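Long-range contact in envelope glycoprotein (PDB 5XEA), which probably attaches the virus to its host-cell receptor and later drives fusion of the viral and host membranes: residues 38-52 against 137-151. Sequence-based numbering, arbitrary orientation.
Sequences QNELLTAGYRTAWVA and NIDWRCGVTTSPVFF
Y46 and G143 face each other in a long antiparallel strand pair, 40-52 against 137-149, in the elongated sheet of this gp64-like fusion glycoprotein. Fourteen backbone hydrogen bonds join the strands, from E40 N to V149 O at 2.9 Å through to A52 N to N137 O at 2.8 Å. The Y46 ring turns back over its partner strand because CG sits between the backbone N and the carbonyl carbon (chi1 66°). G143 CA makes a CH-pi contact 3.9 Å from the ring centroid. The R141 guanidinium reaches the same ring, its plane turned 30° from it, with NH1 3.5 Å from Y46 CE1. R141 NE forms a salt bridge with E121, and a water links R141 NH1 to T48 OG1, which also bonds H72. On the opposite sheet face, A49 CB lies over the six-membered ring of W140, 3.5 Å from its centroid. R47 CG meets this ring at its edge. C142, also on this face, is disulfide-bonded to C89. Strand 187-192 pairs with the other edge at L41, T43 and G45, and strand 65-72 packs nearer W50. Helix 421-437 packs on Y46, W50, T145 and V149. F151 CD2 is 3.5 Å from E40 CG. E40 OE1 bonds T164 and, through water, F150 O.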
ATOM      1  N   GLN B  38      -8.527  10.695  17.626  1.00 52.98           N
ATOM      2  CA  GLN B  38      -7.613  10.449  16.515  1.00 56.22           C
ATOM      3  C   GLN B  38      -7.881  11.345  15.299  1.00 57.92           C
ATOM      4  O   GLN B  38      -7.391  11.047  14.201  1.00 54.36           O
ATOM      5  CB  GLN B  38      -7.670   8.976  16.110  1.00 71.16           C
ATOM      6  CG  GLN B  38      -7.472   8.017  17.278  1.00 89.78           C
ATOM      7  CD  GLN B  38      -6.338   7.035  17.049  1.00 97.67           C
ATOM      8  OE1 GLN B  38      -5.254   7.175  17.619  1.00104.36           O
ATOM      9  NE2 GLN B  38      -6.584   6.031  16.214  1.00 92.16           N
ATOM     10  N   ASN B  39      -8.627  12.444  15.470  1.00 50.95           N
ATOM     11  CA  ASN B  39      -8.902  13.371  14.379  1.00 49.57           C
ATOM     12  C   ASN B  39      -8.881  14.811  14.876  1.00 52.92           C
ATOM     13  O   ASN B  39      -9.348  15.100  15.982  1.00 55.84           O
ATOM     14  CB  ASN B  39     -10.264  13.081  13.727  1.00 51.95           C
ATOM     15  CG  ASN B  39     -10.270  11.787  12.930  1.00 59.92           C
ATOM     16  OD1 ASN B  39      -9.328  11.491  12.186  1.00 57.37           O
ATOM     17  ND2 ASN B  39     -11.337  11.007  13.080  1.00 59.40           N
ATOM     18  N   GLU B  40      -8.311  15.703  14.058  1.00 46.28           N
ATOM     19  CA  GLU B  40      -8.566  17.134  14.141  1.00 48.60           C
ATOM     20  C   GLU B  40      -9.840  17.467  13.382  1.00 45.24           C
ATOM     21  O   GLU B  40     -10.351  16.664  12.602  1.00 48.81           O
ATOM     22  CB  GLU B  40      -7.428  17.948  13.541  1.00 42.03           C
ATOM     23  CG  GLU B  40      -6.063  17.575  14.014  1.00 52.42           C
ATOM     24  CD  GLU B  40      -5.015  18.508  13.469  1.00 56.52           C
ATOM     25  OE1 GLU B  40      -4.696  18.414  12.264  1.00 54.63           O
ATOM     26  OE2 GLU B  40      -4.525  19.358  14.237  1.00 55.36           O
ATOM     27  N   LEU B  41     -10.361  18.667  13.616  1.00 44.12           N
ATOM     28  CA  LEU B  41     -11.521  19.158  12.889  1.00 47.30           C
ATOM     29  C   LEU B  41     -11.055  20.215  11.903  1.00 47.24           C
ATOM     30  O   LEU B  41     -10.543  21.267  12.307  1.00 46.39           O
ATOM     31  CB  LEU B  41     -12.584  19.743  13.817  1.00 53.03           C
ATOM     32  CG  LEU B  41     -13.877  20.001  13.048  1.00 64.16           C
ATOM     33  CD1 LEU B  41     -14.586  18.685  12.756  1.00 67.14           C
ATOM     34  CD2 LEU B  41     -14.787  20.973  13.785  1.00 72.69           C
ATOM     35  N   LEU B  42     -11.195  19.923  10.620  1.00 46.40           N
ATOM     36  CA  LEU B  42     -10.851  20.876   9.578  1.00 45.15           C
ATOM     37  C   LEU B  42     -12.133  21.551   9.121  1.00 45.76           C
ATOM     38  O   LEU B  42     -13.043  20.890   8.609  1.00 44.82           O
ATOM     39  CB  LEU B  42     -10.147  20.199   8.403  1.00 41.10           C
ATOM     40  CG  LEU B  42     -10.091  21.044   7.125  1.00 37.21           C
ATOM     41  CD1 LEU B  42      -9.168  22.244   7.291  1.00 33.37           C
ATOM     42  CD2 LEU B  42      -9.666  20.187   5.947  1.00 38.37           C
ATOM     43  N   THR B  43     -12.223  22.848   9.346  1.00 41.48           N
ATOM     44  CA  THR B  43     -13.275  23.663   8.749  1.00 44.78           C
ATOM     45  C   THR B  43     -12.653  24.460   7.614  1.00 37.91           C
ATOM     46  O   THR B  43     -11.679  25.195   7.828  1.00 43.59           O
ATOM     47  CB  THR B  43     -13.925  24.588   9.778  1.00 46.13           C
ATOM     48  OG1 THR B  43     -14.498  23.794  10.821  1.00 49.86           O
ATOM     49  CG2 THR B  43     -15.026  25.411   9.119  1.00 50.75           C
ATOM     50  N   ALA B  44     -13.189  24.290   6.410  1.00 40.12           N
ATOM     51  CA  ALA B  44     -12.677  24.988   5.237  1.00 40.39           C
ATOM     52  C   ALA B  44     -13.830  25.644   4.497  1.00 36.62           C
ATOM     53  O   ALA B  44     -14.844  24.998   4.218  1.00 37.95           O
ATOM     54  CB  ALA B  44     -11.918  24.043   4.303  1.00 38.92           C
ATOM     55  N   GLY B  45     -13.671  26.917   4.180  1.00 36.53           N
ATOM     56  CA  GLY B  45     -14.703  27.659   3.478  1.00 33.63           C
ATOM     57  C   GLY B  45     -14.129  28.507   2.364  1.00 36.81           C
ATOM     58  O   GLY B  45     -12.997  28.984   2.437  1.00 36.94           O
ATOM     59  N   TYR B  46     -14.941  28.692   1.316  1.00 31.24           N
ATOM     60  CA  TYR B  46     -14.556  29.503   0.170  1.00 30.60           C
ATOM     61  C   TYR B  46     -15.696  30.435  -0.200  1.00 32.60           C
ATOM     62  O   TYR B  46     -16.866  30.144   0.058  1.00 36.96           O
ATOM     63  CB  TYR B  46     -14.155  28.644  -1.056  1.00 31.95           C
ATOM     64  CG  TYR B  46     -15.273  27.834  -1.677  1.00 39.94           C
ATOM     65  CD1 TYR B  46     -16.036  28.343  -2.727  1.00 32.43           C
ATOM     66  CD2 TYR B  46     -15.555  26.549  -1.220  1.00 33.56           C
ATOM     67  CE1 TYR B  46     -17.061  27.600  -3.284  1.00 31.08           C
ATOM     68  CE2 TYR B  46     -16.579  25.804  -1.771  1.00 33.18           C
ATOM     69  CZ  TYR B  46     -17.328  26.327  -2.805  1.00 40.90           C
ATOM     70  OH  TYR B  46     -18.344  25.563  -3.348  1.00 34.87           O
ATOM     71  N   ARG B  47     -15.336  31.559  -0.811  1.00 36.85           N
ATOM     72  CA  ARG B  47     -16.314  32.522  -1.306  1.00 34.85           C
ATOM     73  C   ARG B  47     -15.643  33.373  -2.369  1.00 35.97           C
ATOM     74  O   ARG B  47     -14.547  33.901  -2.143  1.00 32.68           O
ATOM     75  CB  ARG B  47     -16.850  33.398  -0.174  1.00 33.98           C
ATOM     76  CG  ARG B  47     -17.810  34.518  -0.620  1.00 40.34           C
ATOM     77  CD  ARG B  47     -18.440  35.129   0.622  1.00 36.84           C
ATOM     78  NE  ARG B  47     -17.417  35.714   1.477  1.00 41.26           N
ATOM     79  CZ  ARG B  47     -17.611  36.120   2.726  1.00 42.82           C
ATOM     80  NH1 ARG B  47     -18.808  36.018   3.287  1.00 39.96           N
ATOM     81  NH2 ARG B  47     -16.594  36.644   3.403  1.00 40.97           N
ATOM     82  N   THR B  48     -16.305  33.510  -3.508  1.00 35.30           N
ATOM     83  CA  THR B  48     -15.788  34.297  -4.621  1.00 31.67           C
ATOM     84  C   THR B  48     -16.957  34.984  -5.311  1.00 35.84           C
ATOM     85  O   THR B  48     -18.077  34.456  -5.351  1.00 32.34           O
ATOM     86  CB  THR B  48     -14.996  33.383  -5.593  1.00 41.92           C
ATOM     87  OG1 THR B  48     -13.788  32.949  -4.955  1.00 35.35           O
ATOM     88  CG2 THR B  48     -14.654  34.072  -6.882  1.00 33.74           C
ATOM     89  N   ALA B  49     -16.693  36.172  -5.856  1.00 34.95           N
ATOM     90  CA  ALA B  49     -17.660  36.884  -6.678  1.00 33.16           C
ATOM     91  C   ALA B  49     -17.178  36.928  -8.125  1.00 32.33           C
ATOM     92  O   ALA B  49     -15.979  37.062  -8.382  1.00 32.78           O
ATOM     93  CB  ALA B  49     -17.885  38.311  -6.151  1.00 30.57           C
ATOM     94  N   TRP B  50     -18.105  36.759  -9.062  1.00 32.11           N
ATOM     95  CA  TRP B  50     -17.908  37.140 -10.463  1.00 33.99           C
ATOM     96  C   TRP B  50     -18.499  38.527 -10.646  1.00 34.07           C
ATOM     97  O   TRP B  50     -19.689  38.726 -10.391  1.00 33.15           O
ATOM     98  CB  TRP B  50     -18.579  36.162 -11.433  1.00 29.89           C
ATOM     99  CG  TRP B  50     -18.539  36.574 -12.887  1.00 33.43           C
ATOM    100  CD1 TRP B  50     -19.585  37.050 -13.634  1.00 34.37           C
ATOM    101  CD2 TRP B  50     -17.399  36.559 -13.765  1.00 37.07           C
ATOM    102  NE1 TRP B  50     -19.165  37.326 -14.918  1.00 39.02           N
ATOM    103  CE2 TRP B  50     -17.831  37.033 -15.023  1.00 33.70           C
ATOM    104  CE3 TRP B  50     -16.059  36.186 -13.609  1.00 36.11           C
ATOM    105  CZ2 TRP B  50     -16.971  37.137 -16.128  1.00 36.69           C
ATOM    106  CZ3 TRP B  50     -15.198  36.301 -14.705  1.00 34.49           C
ATOM    107  CH2 TRP B  50     -15.665  36.776 -15.954  1.00 34.77           C
ATOM    108  N   VAL B  51     -17.670  39.480 -11.066  1.00 39.56           N
ATOM    109  CA  VAL B  51     -18.102  40.859 -11.284  1.00 35.44           C
ATOM    110  C   VAL B  51     -17.743  41.258 -12.714  1.00 33.31           C
ATOM    111  O   VAL B  51     -16.557  41.300 -13.068  1.00 35.74           O
ATOM    112  CB  VAL B  51     -17.467  41.828 -10.268  1.00 34.95           C
ATOM    113  CG1 VAL B  51     -17.963  43.254 -10.498  1.00 36.97           C
ATOM    114  CG2 VAL B  51     -17.777  41.377  -8.830  1.00 44.40           C
ATOM    115  N   ALA B  52     -18.758  41.537 -13.532  1.00 32.61           N
ATOM    116  CA  ALA B  52     -18.575  42.005 -14.909  1.00 33.07           C
ATOM    117  C   ALA B  52     -19.222  43.380 -15.066  1.00 36.28           C
ATOM    118  O   ALA B  52     -20.453  43.502 -15.080  1.00 38.32           O
ATOM    119  CB  ALA B  52     -19.157  41.016 -15.923  1.00 35.32           C
ATOM    120  N   ASN B 137     -22.974  42.742 -14.055  1.00 37.87           N
ATOM    121  CA  ASN B 137     -23.385  41.410 -13.626  1.00 38.90           C
ATOM    122  C   ASN B 137     -22.526  41.016 -12.442  1.00 34.90           C
ATOM    123  O   ASN B 137     -21.293  41.091 -12.515  1.00 36.73           O
ATOM    124  CB  ASN B 137     -23.262  40.379 -14.757  1.00 37.78           C
ATOM    125  CG  ASN B 137     -24.508  40.310 -15.621  1.00 45.81           C
ATOM    126  OD1 ASN B 137     -25.529  39.755 -15.210  1.00 40.63           O
ATOM    127  ND2 ASN B 137     -24.431  40.874 -16.828  1.00 42.03           N
ATOM    128  N   ILE B 138     -23.177  40.629 -11.345  1.00 37.45           N
ATOM    129  CA  ILE B 138     -22.497  40.092 -10.177  1.00 36.38           C
ATOM    130  C   ILE B 138     -23.167  38.788  -9.765  1.00 35.26           C
ATOM    131  O   ILE B 138     -24.398  38.727  -9.645  1.00 37.18           O
ATOM    132  CB  ILE B 138     -22.519  41.070  -8.990  1.00 38.98           C
ATOM    133  CG1 ILE B 138     -22.018  42.455  -9.391  1.00 39.77           C
ATOM    134  CG2 ILE B 138     -21.720  40.495  -7.795  1.00 33.56           C
ATOM    135  CD1 ILE B 138     -22.032  43.412  -8.230  1.00 47.90           C
ATOM    136  N   ASP B 139     -22.354  37.759  -9.491  1.00 37.36           N
ATOM    137  CA  ASP B 139     -22.870  36.541  -8.870  1.00 34.13           C
ATOM    138  C   ASP B 139     -21.804  35.985  -7.940  1.00 35.83           C
ATOM    139  O   ASP B 139     -20.633  36.382  -7.975  1.00 35.09           O
ATOM    140  CB  ASP B 139     -23.318  35.506  -9.916  1.00 37.70           C
ATOM    141  CG  ASP B 139     -24.294  34.465  -9.342  1.00 47.78           C
ATOM    142  OD1 ASP B 139     -24.676  34.580  -8.145  1.00 39.96           O
ATOM    143  OD2 ASP B 139     -24.659  33.529 -10.089  1.00 42.72           O
ATOM    144  N   TRP B 140     -22.229  35.074  -7.071  1.00 32.90           N
ATOM    145  CA  TRP B 140     -21.384  34.612  -5.982  1.00 32.82           C
ATOM    146  C   TRP B 140     -21.327  33.096  -5.963  1.00 33.79           C
ATOM    147  O   TRP B 140     -22.269  32.421  -6.377  1.00 36.28           O
ATOM    148  CB  TRP B 140     -21.905  35.122  -4.616  1.00 33.77           C
ATOM    149  CG  TRP B 140     -21.785  36.598  -4.472  1.00 34.13           C
ATOM    150  CD1 TRP B 140     -22.626  37.548  -4.994  1.00 34.51           C
ATOM    151  CD2 TRP B 140     -20.738  37.307  -3.806  1.00 39.94           C
ATOM    152  NE1 TRP B 140     -22.177  38.802  -4.669  1.00 36.44           N
ATOM    153  CE2 TRP B 140     -21.011  38.690  -3.958  1.00 39.60           C
ATOM    154  CE3 TRP B 140     -19.596  36.914  -3.086  1.00 33.95           C
ATOM    155  CZ2 TRP B 140     -20.189  39.680  -3.415  1.00 36.93           C
ATOM    156  CZ3 TRP B 140     -18.777  37.888  -2.554  1.00 34.22           C
ATOM    157  CH2 TRP B 140     -19.084  39.267  -2.716  1.00 36.05           C
ATOM    158  N   ARG B 141     -20.216  32.570  -5.446  1.00 32.06           N
ATOM    159  CA  ARG B 141     -20.136  31.175  -5.034  1.00 31.90           C
ATOM    160  C   ARG B 141     -19.608  31.135  -3.607  1.00 35.23           C
ATOM    161  O   ARG B 141     -18.816  31.990  -3.195  1.00 35.40           O
ATOM    162  CB  ARG B 141     -19.235  30.321  -5.942  1.00 31.39           C
ATOM    163  CG  ARG B 141     -17.740  30.619  -5.796  1.00 35.01           C
ATOM    164  CD  ARG B 141     -16.936  30.100  -6.990  1.00 32.23           C
ATOM    165  NE  ARG B 141     -17.199  28.672  -7.202  1.00 36.07           N
ATOM    166  CZ  ARG B 141     -16.383  27.687  -6.831  1.00 40.13           C
ATOM    167  NH1 ARG B 141     -15.235  27.953  -6.226  1.00 31.49           N
ATOM    168  NH2 ARG B 141     -16.715  26.426  -7.069  1.00 30.98           N
ATOM    169  N   CYS B 142     -20.064  30.142  -2.856  1.00 34.60           N
ATOM    170  CA  CYS B 142     -19.502  29.921  -1.530  1.00 36.77           C
ATOM    171  C   CYS B 142     -19.784  28.489  -1.115  1.00 39.12           C
ATOM    172  O   CYS B 142     -20.670  27.825  -1.662  1.00 37.04           O
ATOM    173  CB  CYS B 142     -20.062  30.918  -0.510  1.00 38.83           C
ATOM    174  SG  CYS B 142     -21.848  30.805  -0.285  1.00 50.78           S
ATOM    175  N   GLY B 143     -19.020  28.017  -0.147  1.00 35.76           N
ATOM    176  CA  GLY B 143     -19.198  26.658   0.327  1.00 35.46           C
ATOM    177  C   GLY B 143     -18.387  26.449   1.583  1.00 38.04           C
ATOM    178  O   GLY B 143     -17.449  27.201   1.873  1.00 37.35           O
ATOM    179  N   VAL B 144     -18.759  25.413   2.333  1.00 35.90           N
ATOM    180  CA  VAL B 144     -18.104  25.137   3.608  1.00 38.31           C
ATOM    181  C   VAL B 144     -18.115  23.634   3.840  1.00 44.03           C
ATOM    182  O   VAL B 144     -19.060  22.937   3.453  1.00 48.29           O
ATOM    183  CB  VAL B 144     -18.780  25.894   4.769  1.00 36.60           C
ATOM    184  CG1 VAL B 144     -20.226  25.428   4.951  1.00 44.47           C
ATOM    185  CG2 VAL B 144     -17.988  25.728   6.081  1.00 39.96           C
ATOM    186  N   THR B 145     -17.044  23.133   4.453  1.00 44.44           N
ATOM    187  CA  THR B 145     -17.006  21.768   4.949  1.00 41.76           C
ATOM    188  C   THR B 145     -16.440  21.771   6.362  1.00 44.33           C
ATOM    189  O   THR B 145     -15.602  22.607   6.717  1.00 40.68           O
ATOM    190  CB  THR B 145     -16.166  20.830   4.046  1.00 49.88           C
ATOM    191  OG1 THR B 145     -16.474  19.463   4.346  1.00 53.36           O
ATOM    192  CG2 THR B 145     -14.666  21.036   4.267  1.00 49.38           C
ATOM    193  N   THR B 146     -16.916  20.829   7.166  1.00 43.14           N
ATOM    194  CA  THR B 146     -16.329  20.519   8.468  1.00 53.44           C
ATOM    195  C   THR B 146     -16.049  19.026   8.456  1.00 52.48           C
ATOM    196  O   THR B 146     -16.982  18.221   8.370  1.00 45.96           O
ATOM    197  CB  THR B 146     -17.255  20.887   9.628  1.00 56.89           C
ATOM    198  OG1 THR B 146     -18.510  20.209   9.470  1.00 63.85           O
ATOM    199  CG2 THR B 146     -17.483  22.393   9.687  1.00 52.99           C
ATOM    200  N   SER B 147     -14.776  18.658   8.481  1.00 40.71           N
ATOM    201  CA  SER B 147     -14.439  17.254   8.290  1.00 49.81           C
ATOM    202  C   SER B 147     -13.331  16.848   9.244  1.00 46.40           C
ATOM    203  O   SER B 147     -12.446  17.655   9.560  1.00 48.52           O
ATOM    204  CB  SER B 147     -13.995  16.961   6.845  1.00 44.00           C
ATOM    205  OG  SER B 147     -14.966  17.439   5.905  1.00 54.05           O
ATOM    206  N   PRO B 148     -13.357  15.607   9.719  1.00 47.53           N
ATOM    207  CA  PRO B 148     -12.237  15.105  10.516  1.00 43.41           C
ATOM    208  C   PRO B 148     -11.069  14.715   9.622  1.00 45.47           C
ATOM    209  O   PRO B 148     -11.239  14.050   8.598  1.00 41.71           O
ATOM    210  CB  PRO B 148     -12.836  13.881  11.218  1.00 47.59           C
ATOM    211  CG  PRO B 148     -13.849  13.377  10.259  1.00 53.56           C
ATOM    212  CD  PRO B 148     -14.433  14.606   9.578  1.00 49.42           C
ATOM    213  N   VAL B 149      -9.867  15.123  10.025  1.00 44.22           N
ATOM    214  CA  VAL B 149      -8.641  14.724   9.348  1.00 43.20           C
ATOM    215  C   VAL B 149      -7.680  14.126  10.373  1.00 45.82           C
ATOM    216  O   VAL B 149      -7.578  14.620  11.503  1.00 40.90           O
ATOM    217  CB  VAL B 149      -7.987  15.907   8.607  1.00 40.61           C
ATOM    218  CG1 VAL B 149      -8.913  16.438   7.448  1.00 36.87           C
ATOM    219  CG2 VAL B 149      -7.628  16.998   9.586  1.00 39.70           C
ATOM    220  N   PHE B 150      -6.976  13.063   9.982  1.00 47.08           N
ATOM    221  CA  PHE B 150      -6.019  12.472  10.912  1.00 48.72           C
ATOM    222  C   PHE B 150      -4.793  13.373  11.036  1.00 50.91           C
ATOM    223  O   PHE B 150      -4.585  14.300  10.241  1.00 43.66           O
ATOM    224  CB  PHE B 150      -5.602  11.055  10.479  1.00 33.50           C
ATOM    225  CG  PHE B 150      -4.898  10.991   9.128  1.00 34.94           C
ATOM    226  CD1 PHE B 150      -3.531  11.199   9.023  1.00 34.81           C
ATOM    227  CD2 PHE B 150      -5.610  10.683   7.980  1.00 38.50           C
ATOM    228  CE1 PHE B 150      -2.899  11.122   7.786  1.00 32.86           C
ATOM    229  CE2 PHE B 150      -4.994  10.596   6.757  1.00 35.28           C
ATOM    230  CZ  PHE B 150      -3.643  10.815   6.652  1.00 39.65           C
ATOM    231  N   PHE B 151      -3.971  13.098  12.048  1.00 45.09           N
ATOM    232  CA  PHE B 151      -2.812  13.932  12.323  1.00 40.42           C
ATOM    233  C   PHE B 151      -1.721  13.056  12.923  1.00 51.02           C
ATOM    234  O   PHE B 151      -1.928  11.872  13.185  1.00 40.61           O
ATOM    235  CB  PHE B 151      -3.180  15.095  13.257  1.00 38.48           C
ATOM    236  CG  PHE B 151      -3.669  14.646  14.621  1.00 44.55           C
ATOM    237  CD1 PHE B 151      -2.782  14.475  15.670  1.00 43.10           C
ATOM    238  CD2 PHE B 151      -5.008  14.369  14.832  1.00 49.22           C
ATOM    239  CE1 PHE B 151      -3.231  14.043  16.924  1.00 45.73           C
ATOM    240  CE2 PHE B 151      -5.468  13.940  16.060  1.00 49.53           C
ATOM    241  CZ  PHE B 151      -4.574  13.771  17.113  1.00 52.33           C
TER
HETATM  242  O   HOH W   1      -3.714  17.004  10.184  1.00 35.93           O
HETATM  243  O   HOH W   2     -14.042  30.271  -5.484  1.00 45.74           O
HETATM  244  O   HOH W   3     -22.195  42.615 -17.651  1.00 40.42           O